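Local structure of aeromonas extracellular serine protease (Aeromonas sobria, 3WQB) at residues Gly395-Glu400 with Phe408-Gly413; Tyr212-Gly217 with Asn245-Asn250; Glu22-Gly27 with Ala62-Val67; Asn98-Ser103 with Gly143-Asp148. The protein preferentially cleaves peptide bonds after paired basic residues that include a lysine, acting as a calcium-binding secreted serine protease and probable virulence factor. The protein carries 1 engineered substitution. All coordinates share one frame; numbering follows the deposited sequence.

Interaction 1 (Gly395-Glu400 with Phe408-Gly413)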
loop_
_atom_site.group_PDB
_atom_site.type_symbol
_atom_site.label_atom_id
_atom_site.label_comp_id
_atom_site.label_asym_id
_atom_site.label_seq_id
_atom_site.Cartn_x
_atom_site.Cartn_y
_atom_site.Cartn_z
ATOM N N GLY A 395 12.125 5.079 18.196
ATOM C CA GLY A 395 12.009 5.411 16.771
ATOM C C GLY A 395 10.952 4.575 16.066
ATOM O O GLY A 395 10.414 4.980 15.026
ATOM N N LEU A 396 10.684 3.390 16.619
ATOM C CA LEU A 396 9.620 2.504 16.138
ATOM C C LEU A 396 9.161 1.643 17.298
ATOM O O LEU A 396 9.968 1.077 18.004
ATOM C CB LEU A 396 10.093 1.615 14.985
ATOM C CG LEU A 396 8.993 0.816 14.269
ATOM C CD1 LEU A 396 8.204 1.712 13.339
ATOM C CD2 LEU A 396 9.575 -0.372 13.506
ATOM N N GLU A 397 7.850 1.546 17.490
ATOM C CA GLU A 397 7.303 0.772 18.593
ATOM C C GLU A 397 7.339 -0.725 18.325
ATOM O O GLU A 397 7.449 -1.172 17.173
ATOM C CB GLU A 397 5.845 1.174 18.868
ATOM C CG GLU A 397 5.634 2.675 19.031
ATOM C CD GLU A 397 5.185 3.380 17.755
ATOM O OE1 GLU A 397 5.685 3.066 16.647
ATOM O OE2 GLU A 397 4.322 4.274 17.873
ATOM N N GLY A 398 7.253 -1.489 19.411
ATOM C CA GLY A 398 6.861 -2.888 19.340
ATOM C C GLY A 398 5.351 -2.932 19.516
ATOM O O GLY A 398 4.653 -1.977 19.169
ATOM N N TRP A 399 4.830 -4.025 20.068
ATOM C CA TRP A 399 3.401 -4.109 20.382
ATOM C C TRP A 399 3.033 -3.218 21.554
ATOM O O TRP A 399 3.695 -3.243 22.597
ATOM C CB TRP A 399 3.016 -5.538 20.738
ATOM C CG TRP A 399 2.883 -6.443 19.564
ATOM C CD1 TRP A 399 3.770 -7.397 19.161
ATOM C CD2 TRP A 399 1.799 -6.472 18.627
ATOM N NE1 TRP A 399 3.301 -8.032 18.039
ATOM C CE2 TRP A 399 2.091 -7.486 17.690
ATOM C CE3 TRP A 399 0.596 -5.758 18.502
ATOM C CZ2 TRP A 399 1.236 -7.799 16.635
ATOM C CZ3 TRP A 399 -0.257 -6.071 17.455
ATOM C CH2 TRP A 399 0.069 -7.089 16.530
ATOM N N GLU A 400 1.955 -2.462 21.373
ATOM C CA GLU A 400 1.384 -1.621 22.430
ATOM C C GLU A 400 -0.135 -1.728 22.428
ATOM O O GLU A 400 -0.761 -1.968 21.386
ATOM C CB GLU A 400 1.819 -0.161 22.269
ATOM C CG GLU A 400 3.339 0.002 22.359
ATOM C CD GLU A 400 3.824 1.420 22.161
ATOM O OE1 GLU A 400 2.983 2.315 21.986
ATOM O OE2 GLU A 400 5.054 1.644 22.193
ATOM N N PHE A 408 -1.778 -3.028 19.008
ATOM C CA PHE A 408 -1.366 -2.527 17.700
ATOM C C PHE A 408 0.146 -2.410 17.636
ATOM O O PHE A 408 0.786 -2.056 18.627
ATOM C CB PHE A 408 -1.996 -1.148 17.430
ATOM C CG PHE A 408 -1.663 -0.595 16.069
ATOM C CD1 PHE A 408 -2.399 -0.995 14.956
ATOM C CD2 PHE A 408 -0.609 0.303 15.891
ATOM C CE1 PHE A 408 -2.092 -0.518 13.680
ATOM C CE2 PHE A 408 -0.291 0.795 14.612
ATOM C CZ PHE A 408 -1.038 0.375 13.505
ATOM N N SER A 409 0.704 -2.700 16.462
ATOM C CA SER A 409 2.113 -2.421 16.201
ATOM C C SER A 409 2.259 -1.871 14.778
ATOM O O SER A 409 1.485 -2.231 13.891
ATOM C CB SER A 409 2.959 -3.680 16.393
ATOM O OG SER A 409 2.607 -4.686 15.450
ATOM N N PRO A 410 3.248 -0.993 14.548
ATOM C CA PRO A 410 3.452 -0.532 13.176
ATOM C C PRO A 410 3.945 -1.651 12.252
ATOM O O PRO A 410 3.778 -1.558 11.039
ATOM C CB PRO A 410 4.514 0.569 13.324
ATOM C CG PRO A 410 5.208 0.239 14.603
ATOM C CD PRO A 410 4.147 -0.297 15.493
ATOM N N THR A 411 4.542 -2.703 12.813
ATOM C CA THR A 411 4.997 -3.819 11.988
ATOM C C THR A 411 3.836 -4.693 11.498
ATOM O O THR A 411 3.780 -5.044 10.313
ATOM C CB THR A 411 6.055 -4.659 12.728
ATOM O OG1 THR A 411 7.192 -3.836 12.989
ATOM C CG2 THR A 411 6.479 -5.854 11.892
ATOM N N TYR A 412 2.932 -5.050 12.405
ATOM C CA TYR A 412 1.890 -6.033 12.113
ATOM C C TYR A 412 0.479 -5.446 12.079
ATOM O O TYR A 412 -0.488 -6.183 11.887
ATOM C CB TYR A 412 1.967 -7.185 13.134
ATOM C CG TYR A 412 3.323 -7.837 13.184
ATOM C CD1 TYR A 412 3.749 -8.667 12.151
ATOM C CD2 TYR A 412 4.185 -7.609 14.248
ATOM C CE1 TYR A 412 4.993 -9.254 12.177
ATOM C CE2 TYR A 412 5.437 -8.191 14.285
ATOM C CZ TYR A 412 5.833 -9.017 13.240
ATOM O OH TYR A 412 7.072 -9.612 13.252
ATOM N N GLY A 413 0.360 -4.132 12.275
ATOM C CA GLY A 413 -0.957 -3.526 12.445
ATOM C C GLY A 413 -1.636 -4.139 13.665
ATOM O O GLY A 413 -1.031 -4.277 14.737
HETATM O O HOH W 1 6.260 -2.947 15.371
HETATM O O HOH W 2 2.664 -0.053 18.801
#

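Interaction 2 (Tyr212-Gly217 with Asn245-Asn250)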
loop_
_atom_site.group_PDB
_atom_site.type_symbol
_atom_site.label_atom_id
_atom_site.label_comp_id
_atom_site.label_asym_id
_atom_site.label_seq_id
_atom_site.Cartn_x
_atom_site.Cartn_y
_atom_site.Cartn_z
ATOM N N TYR A 212 -10.874 -1.597 -0.649
ATOM C CA TYR A 212 -9.576 -1.374 -1.294
ATOM C C TYR A 212 -8.476 -1.929 -0.405
ATOM O O TYR A 212 -8.420 -1.587 0.775
ATOM C CB TYR A 212 -9.361 0.128 -1.565
ATOM C CG TYR A 212 -10.305 0.643 -2.616
ATOM C CD1 TYR A 212 -11.605 1.045 -2.282
ATOM C CD2 TYR A 212 -9.914 0.711 -3.952
ATOM C CE1 TYR A 212 -12.491 1.490 -3.258
ATOM C CE2 TYR A 212 -10.789 1.148 -4.937
ATOM C CZ TYR A 212 -12.080 1.541 -4.582
ATOM O OH TYR A 212 -12.950 1.993 -5.541
ATOM N N ILE A 213 -7.640 -2.801 -0.972
ATOM C CA ILE A 213 -6.527 -3.437 -0.262
ATOM C C ILE A 213 -5.236 -2.994 -0.928
ATOM O O ILE A 213 -5.167 -2.930 -2.165
ATOM C CB ILE A 213 -6.646 -4.985 -0.307
ATOM C CG1 ILE A 213 -8.111 -5.444 -0.116
ATOM C CG2 ILE A 213 -5.677 -5.630 0.674
ATOM C CD1 ILE A 213 -8.732 -5.119 1.240
ATOM N N LYS A 214 -4.220 -2.683 -0.125
ATOM C CA LYS A 214 -3.073 -1.947 -0.615
ATOM C C LYS A 214 -1.756 -2.440 -0.013
ATOM O O LYS A 214 -1.626 -2.551 1.207
ATOM C CB LYS A 214 -3.278 -0.462 -0.290
ATOM C CG LYS A 214 -2.179 0.483 -0.764
ATOM C CD LYS A 214 -2.046 0.492 -2.288
ATOM C CE LYS A 214 -1.246 1.685 -2.761
ATOM N NZ LYS A 214 0.184 1.608 -2.319
ATOM N N ALA A 215 -0.779 -2.738 -0.874
ATOM C CA ALA A 215 0.546 -3.168 -0.425
ATOM C C ALA A 215 1.274 -2.042 0.304
ATOM O O ALA A 215 1.304 -0.904 -0.175
ATOM C CB ALA A 215 1.361 -3.624 -1.614
ATOM N N ALA A 216 1.870 -2.358 1.455
ATOM C CA ALA A 216 2.641 -1.355 2.192
ATOM C C ALA A 216 3.937 -0.938 1.511
ATOM O O ALA A 216 4.446 0.145 1.776
ATOM C CB ALA A 216 2.953 -1.857 3.575
ATOM N N GLY A 217 4.471 -1.807 0.653
ATOM C CA GLY A 217 5.835 -1.642 0.129
ATOM C C GLY A 217 6.800 -2.670 0.690
ATOM O O GLY A 217 6.538 -3.283 1.736
ATOM N N ASN A 245 3.945 5.289 5.531
ATOM C CA ASN A 245 3.279 6.588 5.376
ATOM C C ASN A 245 3.920 7.483 4.304
ATOM O O ASN A 245 3.392 8.550 3.999
ATOM C CB ASN A 245 3.214 7.345 6.714
ATOM C CG ASN A 245 1.907 7.122 7.472
ATOM O OD1 ASN A 245 0.843 7.028 6.878
ATOM N ND2 ASN A 245 1.986 7.094 8.800
ATOM N N LEU A 246 5.055 7.074 3.728
ATOM C CA LEU A 246 5.695 7.931 2.720
ATOM C C LEU A 246 4.921 8.027 1.407
ATOM O O LEU A 246 4.866 9.093 0.799
ATOM C CB LEU A 246 7.142 7.528 2.450
ATOM C CG LEU A 246 8.132 7.686 3.599
ATOM C CD1 LEU A 246 9.506 7.167 3.179
ATOM C CD2 LEU A 246 8.206 9.135 4.077
ATOM N N ASP A 247 4.323 6.925 0.970
ATOM C CA ASP A 247 3.527 6.938 -0.255
ATOM C C ASP A 247 2.183 7.579 0.085
ATOM O O ASP A 247 1.444 7.036 0.909
ATOM C CB ASP A 247 3.353 5.506 -0.779
ATOM C CG ASP A 247 2.398 5.408 -1.968
ATOM O OD1 ASP A 247 1.711 6.400 -2.318
ATOM O OD2 ASP A 247 2.342 4.304 -2.553
ATOM N N PRO A 248 1.887 8.756 -0.505
ATOM C CA PRO A 248 0.659 9.483 -0.139
ATOM C C PRO A 248 -0.644 8.663 -0.198
ATOM O O PRO A 248 -1.544 8.877 0.615
ATOM C CB PRO A 248 0.624 10.653 -1.136
ATOM C CG PRO A 248 1.515 10.241 -2.257
ATOM C CD PRO A 248 2.594 9.414 -1.627
ATOM N N SER A 249 -0.736 7.716 -1.124
ATOM C CA SER A 249 -1.954 6.917 -1.253
ATOM C C SER A 249 -2.206 6.038 -0.032
ATOM O O SER A 249 -3.347 5.671 0.257
ATOM C CB SER A 249 -1.883 6.041 -2.498
ATOM O OG SER A 249 -1.740 6.847 -3.648
ATOM N N ASN A 250 -1.137 5.705 0.689
ATOM C CA ASN A 250 -1.263 4.785 1.812
ATOM C C ASN A 250 -1.887 5.401 3.052
ATOM O O ASN A 250 -2.133 4.695 4.021
ATOM C CB ASN A 250 0.095 4.184 2.179
ATOM C CG ASN A 250 0.623 3.247 1.123
ATOM O OD1 ASN A 250 -0.095 2.849 0.194
ATOM N ND2 ASN A 250 1.900 2.878 1.257
HETATM O O HOH W 3 0.506 3.801 -4.310
HETATM O O HOH W 4 2.887 1.290 -1.045
#

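Interaction 3 (Glu22-Gly27 with Ala62-Val67)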
loop_
_atom_site.group_PDB
_atom_site.type_symbol
_atom_site.label_atom_id
_atom_site.label_comp_id
_atom_site.label_asym_id
_atom_site.label_seq_id
_atom_site.Cartn_x
_atom_site.Cartn_y
_atom_site.Cartn_z
ATOM N N GLU A 22 -8.645 -30.433 14.445
ATOM C CA GLU A 22 -9.529 -30.442 13.280
ATOM C C GLU A 22 -8.971 -29.642 12.097
ATOM O O GLU A 22 -9.651 -29.449 11.090
ATOM C CB GLU A 22 -10.927 -29.921 13.656
ATOM C CG GLU A 22 -11.680 -30.827 14.639
ATOM C CD GLU A 22 -12.076 -32.175 14.048
ATOM O OE1 GLU A 22 -12.038 -32.345 12.812
ATOM O OE2 GLU A 22 -12.440 -33.072 14.839
ATOM N N ARG A 23 -7.731 -29.187 12.230
ATOM C CA ARG A 23 -7.118 -28.310 11.244
ATOM C C ARG A 23 -6.640 -29.074 10.003
ATOM O O ARG A 23 -5.613 -29.753 10.028
ATOM C CB ARG A 23 -5.992 -27.532 11.932
ATOM C CG ARG A 23 -5.217 -26.563 11.099
ATOM C CD ARG A 23 -4.497 -25.631 12.032
ATOM N NE ARG A 23 -3.440 -24.868 11.375
ATOM C CZ ARG A 23 -2.187 -25.291 11.221
ATOM N NH1 ARG A 23 -1.806 -26.491 11.652
ATOM N NH2 ARG A 23 -1.299 -24.507 10.625
ATOM N N CYS A 24 -7.409 -28.944 8.922
ATOM C CA CYS A 24 -7.092 -29.532 7.614
ATOM C C CYS A 24 -7.851 -28.784 6.527
ATOM O O CYS A 24 -8.840 -28.096 6.815
ATOM C CB CYS A 24 -7.428 -31.035 7.552
ATOM S SG CYS A 24 -9.197 -31.462 7.762
ATOM N N LEU A 25 -7.394 -28.936 5.285
ATOM C CA LEU A 25 -8.041 -28.333 4.127
ATOM C C LEU A 25 -8.645 -29.379 3.205
ATOM O O LEU A 25 -7.938 -30.304 2.787
ATOM C CB LEU A 25 -7.031 -27.544 3.298
ATOM C CG LEU A 25 -6.227 -26.423 3.949
ATOM C CD1 LEU A 25 -5.111 -25.955 3.020
ATOM C CD2 LEU A 25 -7.170 -25.270 4.346
ATOM N N PRO A 26 -9.937 -29.230 2.859
ATOM C CA PRO A 26 -10.470 -30.048 1.772
ATOM C C PRO A 26 -9.806 -29.698 0.437
ATOM O O PRO A 26 -9.226 -28.603 0.272
ATOM C CB PRO A 26 -11.957 -29.658 1.730
ATOM C CG PRO A 26 -12.249 -29.069 3.076
ATOM C CD PRO A 26 -10.974 -28.359 3.447
ATOM N N GLY A 27 -9.866 -30.629 -0.508
ATOM C CA GLY A 27 -9.471 -30.337 -1.877
ATOM C C GLY A 27 -8.477 -31.314 -2.457
ATOM O O GLY A 27 -7.732 -31.985 -1.733
ATOM N N ALA A 62 -13.154 -21.929 7.584
ATOM C CA ALA A 62 -13.890 -21.397 6.439
ATOM C C ALA A 62 -13.958 -22.434 5.311
ATOM O O ALA A 62 -15.035 -22.744 4.801
ATOM C CB ALA A 62 -13.277 -20.101 5.950
ATOM N N HIS A 63 -12.812 -22.997 4.953
ATOM C CA HIS A 63 -12.778 -23.980 3.886
ATOM C C HIS A 63 -13.583 -25.236 4.213
ATOM O O HIS A 63 -14.289 -25.742 3.348
ATOM C CB HIS A 63 -11.335 -24.313 3.507
ATOM C CG HIS A 63 -10.702 -23.282 2.624
ATOM N ND1 HIS A 63 -9.723 -23.594 1.705
ATOM C CD2 HIS A 63 -10.922 -21.950 2.503
ATOM C CE1 HIS A 63 -9.358 -22.497 1.066
ATOM N NE2 HIS A 63 -10.067 -21.485 1.533
ATOM N N ARG A 64 -13.505 -25.718 5.456
ATOM C CA ARG A 64 -14.238 -26.917 5.849
ATOM C C ARG A 64 -15.737 -26.674 5.991
ATOM O O ARG A 64 -16.496 -27.630 6.036
ATOM C CB ARG A 64 -13.683 -27.511 7.150
ATOM C CG ARG A 64 -12.298 -28.122 7.020
ATOM C CD ARG A 64 -11.928 -28.949 8.237
ATOM N NE ARG A 64 -12.647 -30.222 8.247
ATOM C CZ ARG A 64 -12.633 -31.102 9.245
ATOM N NH1 ARG A 64 -11.929 -30.873 10.345
ATOM N NH2 ARG A 64 -13.334 -32.225 9.135
ATOM N N THR A 65 -16.170 -25.419 6.075
ATOM C CA THR A 65 -17.611 -25.126 6.154
ATOM C C THR A 65 -18.172 -24.497 4.875
ATOM O O THR A 65 -19.307 -24.019 4.862
ATOM C CB THR A 65 -17.973 -24.227 7.368
ATOM O OG1 THR A 65 -17.311 -22.962 7.246
ATOM C CG2 THR A 65 -17.601 -24.889 8.707
ATOM N N GLY A 66 -17.378 -24.491 3.807
ATOM C CA GLY A 66 -17.866 -24.049 2.507
ATOM C C GLY A 66 -17.873 -22.546 2.294
ATOM O O GLY A 66 -18.495 -22.054 1.346
ATOM N N VAL A 67 -17.197 -21.809 3.175
ATOM C CA VAL A 67 -16.966 -20.373 2.981
ATOM C C VAL A 67 -15.773 -20.215 2.039
ATOM O O VAL A 67 -14.623 -20.457 2.416
ATOM C CB VAL A 67 -16.714 -19.647 4.326
ATOM C CG1 VAL A 67 -16.417 -18.167 4.090
ATOM C CG2 VAL A 67 -17.916 -19.803 5.276
#

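Interaction 4 (Asn98-Ser103 with Gly143-Asp148)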
loop_
_atom_site.group_PDB
_atom_site.type_symbol
_atom_site.label_atom_id
_atom_site.label_comp_id
_atom_site.label_asym_id
_atom_site.label_seq_id
_atom_site.Cartn_x
_atom_site.Cartn_y
_atom_site.Cartn_z
ATOM N N ASN A 98 -7.319 -4.659 -21.205
ATOM C CA ASN A 98 -5.936 -4.409 -21.525
ATOM C C ASN A 98 -5.831 -2.934 -21.886
ATOM O O ASN A 98 -6.326 -2.500 -22.933
ATOM C CB ASN A 98 -5.511 -5.287 -22.697
ATOM C CG ASN A 98 -4.025 -5.269 -22.916
ATOM O OD1 ASN A 98 -3.398 -4.218 -22.865
ATOM N ND2 ASN A 98 -3.444 -6.441 -23.168
ATOM N N VAL A 99 -5.222 -2.146 -21.009
ATOM C CA VAL A 99 -5.183 -0.699 -21.227
ATOM C C VAL A 99 -4.117 -0.292 -22.248
ATOM O O VAL A 99 -4.107 0.848 -22.717
ATOM C CB VAL A 99 -5.030 0.098 -19.904
ATOM C CG1 VAL A 99 -6.166 -0.230 -18.946
ATOM C CG2 VAL A 99 -3.670 -0.154 -19.250
ATOM N N VAL A 100 -3.235 -1.227 -22.596
ATOM C CA VAL A 100 -2.229 -0.987 -23.630
ATOM C C VAL A 100 -2.838 -1.164 -25.033
ATOM O O VAL A 100 -2.705 -0.280 -25.880
ATOM C CB VAL A 100 -0.984 -1.887 -23.435
ATOM C CG1 VAL A 100 0.043 -1.633 -24.543
ATOM C CG2 VAL A 100 -0.368 -1.645 -22.060
ATOM N N THR A 101 -3.534 -2.280 -25.255
ATOM C CA THR A 101 -4.073 -2.615 -26.582
ATOM C C THR A 101 -5.544 -2.218 -26.755
ATOM O O THR A 101 -6.048 -2.131 -27.884
ATOM C CB THR A 101 -3.961 -4.128 -26.870
ATOM O OG1 THR A 101 -4.779 -4.855 -25.948
ATOM C CG2 THR A 101 -2.515 -4.612 -26.750
ATOM N N GLY A 102 -6.238 -1.996 -25.642
ATOM C CA GLY A 102 -7.670 -1.725 -25.670
ATOM C C GLY A 102 -8.550 -2.963 -25.654
ATOM O O GLY A 102 -9.773 -2.850 -25.616
ATOM N N SER A 103 -7.943 -4.146 -25.697
ATOM C CA SER A 103 -8.707 -5.391 -25.761
ATOM C C SER A 103 -9.301 -5.738 -24.400
ATOM O O SER A 103 -9.038 -5.054 -23.401
ATOM C CB SER A 103 -7.824 -6.538 -26.233
ATOM O OG SER A 103 -7.056 -7.032 -25.148
ATOM N N GLY A 143 -9.076 -8.502 -14.454
ATOM C CA GLY A 143 -7.714 -7.961 -14.479
ATOM C C GLY A 143 -7.622 -6.671 -15.275
ATOM O O GLY A 143 -8.258 -6.536 -16.324
ATOM N N PHE A 144 -6.827 -5.729 -14.774
ATOM C CA PHE A 144 -6.591 -4.460 -15.457
ATOM C C PHE A 144 -5.090 -4.233 -15.383
ATOM O O PHE A 144 -4.544 -4.063 -14.293
ATOM C CB PHE A 144 -7.364 -3.330 -14.771
ATOM C CG PHE A 144 -8.837 -3.566 -14.726
ATOM C CD1 PHE A 144 -9.630 -3.275 -15.825
ATOM C CD2 PHE A 144 -9.436 -4.097 -13.590
ATOM C CE1 PHE A 144 -11.007 -3.516 -15.810
ATOM C CE2 PHE A 144 -10.800 -4.332 -13.563
ATOM C CZ PHE A 144 -11.588 -4.051 -14.671
ATOM N N ASN A 145 -4.428 -4.264 -16.542
ATOM C CA ASN A 145 -2.968 -4.298 -16.589
ATOM C C ASN A 145 -2.302 -2.922 -16.530
ATOM O O ASN A 145 -1.447 -2.587 -17.365
ATOM C CB ASN A 145 -2.481 -5.114 -17.801
ATOM C CG ASN A 145 -2.835 -4.476 -19.136
ATOM O OD1 ASN A 145 -3.750 -3.663 -19.227
ATOM N ND2 ASN A 145 -2.119 -4.865 -20.185
ATOM N N LEU A 146 -2.680 -2.144 -15.516
ATOM C CA LEU A 146 -2.139 -0.802 -15.308
ATOM C C LEU A 146 -0.615 -0.755 -15.231
ATOM O O LEU A 146 -0.010 0.259 -15.572
ATOM C CB LEU A 146 -2.726 -0.198 -14.022
ATOM C CG LEU A 146 -3.952 0.699 -14.205
ATOM C CD1 LEU A 146 -3.549 2.032 -14.847
ATOM C CD2 LEU A 146 -5.083 0.026 -14.995
ATOM N N LEU A 147 -0.008 -1.844 -14.756
ATOM C CA LEU A 147 1.437 -1.893 -14.490
ATOM C C LEU A 147 2.228 -2.580 -15.597
ATOM O O LEU A 147 3.424 -2.826 -15.437
ATOM C CB LEU A 147 1.717 -2.576 -13.148
ATOM C CG LEU A 147 0.944 -2.094 -11.918
ATOM C CD1 LEU A 147 1.315 -2.912 -10.697
ATOM C CD2 LEU A 147 1.153 -0.620 -11.668
ATOM N N ASP A 148 1.571 -2.884 -16.718
ATOM C CA ASP A 148 2.298 -3.384 -17.896
ATOM C C ASP A 148 3.411 -2.390 -18.224
ATOM O O ASP A 148 3.225 -1.179 -18.088
ATOM C CB ASP A 148 1.346 -3.535 -19.095
ATOM C CG ASP A 148 2.020 -4.156 -20.312
ATOM O OD1 ASP A 148 2.736 -3.446 -21.052
ATOM O OD2 ASP A 148 1.814 -5.364 -20.543
#

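Interaction 1 (Gly395-Glu400 with Phe408-Gly413)
A single antiparallel bridge pairs Glu400 with Phe408 where the subtilisin domain probably meets the P-domain. Both backbone bonds of this hydrogen-bonded pair form: Glu400 N reaches Phe408 O at 3.0 Å, and Phe408 N reaches Glu400 O at 2.8 Å. Trp399 then lays its indole across the turn that follows. Ser409 CB stands over the six-membered ring, 3.9 Å from its centroid, in a CH-pi contact. The Ser409 hydroxyl, turned between backbone N and carbonyl carbon (chi1 64°), lies over the same indole toward the rim and accepts from Tyr412 N, forming an ST motif. Tyr412 CB packs on Trp399 CZ2 at 3.6 Å, while the tyrosine ring runs nearly parallel to the five-membered ring but slides past it with little overlap. Farther back, Leu396 CD1 and Glu397 OE1 both press on Pro410 CG, OE1 at 3.5 Å. One water joins Glu397 O to Thr411 OG1; another donates to both Gly398 O and Phe408 O. Outward, Glu397 OE2 accepts from Ile502 N and Glu400 pairs with Lys537, whereas Trp399 NE1 bonds Val372 O and Tyr412 OH bonds Asp373. This mostly buried bridge and ST motif, bordering the P-domain, fit the two-domain build of furin-type proteases.

Interaction 2 (Tyr212-Gly217 with Asn245-Asn250)
The flat carboxamide of Asn250 is approached in its own carbonyl plane by Lys214, whose NZ donates to a lone pair of OD1 at 2.8 Å. The second flat group, the carboxylate of Asp247, is met instead from above its plane: Ser249 N donates to OD1 at 3.0 Å and closes an Asx turn leading into the 3-10 segment. Lys214 belongs to strand 211-215 of the central parallel sheet of the subtilase fold, just ahead of the Ala-Ala-Gly sequence that, as in other subtilases, probably leads to the oxyanion-hole asparagine. Its CG is anti to the backbone N, and bends at chi2 (63°) and chi4 (66°) curl the chain over Asn250 OD1, which also lies 3.3 Å from Lys214 CG. The ammonium group gains a long, weak salt bridge to Asp247 OD2, 3.5 Å from NZ, and a hydrogen bond to Tyr178 O. Asp247 OD2 in turn accepts from Met180 N. This buried charge is thus spread over several oxygens, probably favouring the ionised lysine. Two waters extend the network. One accepts from Lys214 NZ and donates to Asp247 OD2; the other donates to Ala215 O at 2.8 Å and accepts from Asn250 ND2.

Interaction 3 (Glu22-Gly27 with Ala62-Val67)
Arg64 NH1 grips Glu22 twice, donating to the backbone O at 2.8 Å and to the carboxylate OE1 at 2.9 Å, the latter within a salt bridge. The arginine ends helix 60-64, which stops in a Schellman motif with Gly66 as its C-prime residue, and its side chain reaches across to the disulfide-bearing N-terminal loop. The two bonds differ in shape. Glu22 OE1 lies close to the guanidinium plane and uses its anti lone pair, with a nearly straight N-H...O angle of 162°. The carbonyl oxygen also offers a lone pair, in its own plane, but the bond is more bent, at 139°. A turn at chi3 (74°) swings the guanidinium beneath Cys24, whose SG sits 3.5 Å above one face of the group, toward its rim. That sulfur is tied to Cys4, and Arg64 NH2 donates to Ala5 O, so the arginine touches both arms of the disulfide loop. Nearer the helix, Pro26 CD packs on Arg64 CG at 3.8 Å, the two side chains crossing at about a right angle. Leu25 CD2 approaches His63 ND1, while His63 NE2 is bonded to Ile135 O. The aliphatic part of the arginine shields Cys24 O, a buried oxygen with no polar partner, from which Arg64 CG stands 3.5 Å away.

Interaction 4 (Asn98-Ser103 with Gly143-Asp148)
Asn145 leaves the end of strand 140-144 with its CB bond running past the loop 98-103, and chi1 of 66° sets CG between the backbone N and the carbonyl carbon, turning the amide onto that loop. CG itself comes within 3.8 Å of Val99 N. Beyond it the tip splits. OD1 accepts from Val99 N at 2.8 Å, in its carbonyl plane and on a lone pair, and also rests 3.5 Å from Val99 CG2. ND2 donates to Asn98 OD1 at 3.0 Å; the two amide planes stand 80° apart, and ND2 arrives from above that carbonyl, not on a lone pair. Thr101 N reaches the same Asn98 oxygen from the opposite face, forming an Asx motif, and Val100 N adds a weak third bond. Asn98 ND2 is meanwhile bonded to Asp105 O. An apolar contact flanks the amides, Val99 CG1 meeting Leu146 CD2 at 4.1 Å beside helix 155-164. Separately, the Val100 CG2 methyl lies against the Asp148 carboxylate, 3.7 Å from OD1, an oxygen that accepts from Asn150 N. Asn145 is the centre of an inverse gamma turn and opens the type I turn to Asp148. The predicted charge-relay residue Asp78 pairs by backbone with Phe144 and Leu147, and its side chain is about 7 Å from that of Asn145. One amide using both donor and acceptor is therefore held in rotation by its two bonds and joins a largely irregular loop to the strand end without any regular sheet pairing, near the predicted charge-relay aspartate.

Overall arrangement
Along the chain the contacts follow one another in series: interaction 3, then 4, then 2, then 1, each closing before the next opens. Interactions 2 and 4 share the central parallel sheet, through strands 211-215 and 140-144, with centres about 22 Å apart, and both lie near predicted charge-relay residues. Interaction 1 sits about 17 Å from interaction 2, centre to centre, and both reach residues of the P-domain. Interaction 3 is more remote, at least 32 Å from every other centre, in the N-terminal region near the first calcium site. None touches another, which illustrates how a two-domain protease distributes separate local joints from N-terminal loop through catalytic core to the probable domain interface.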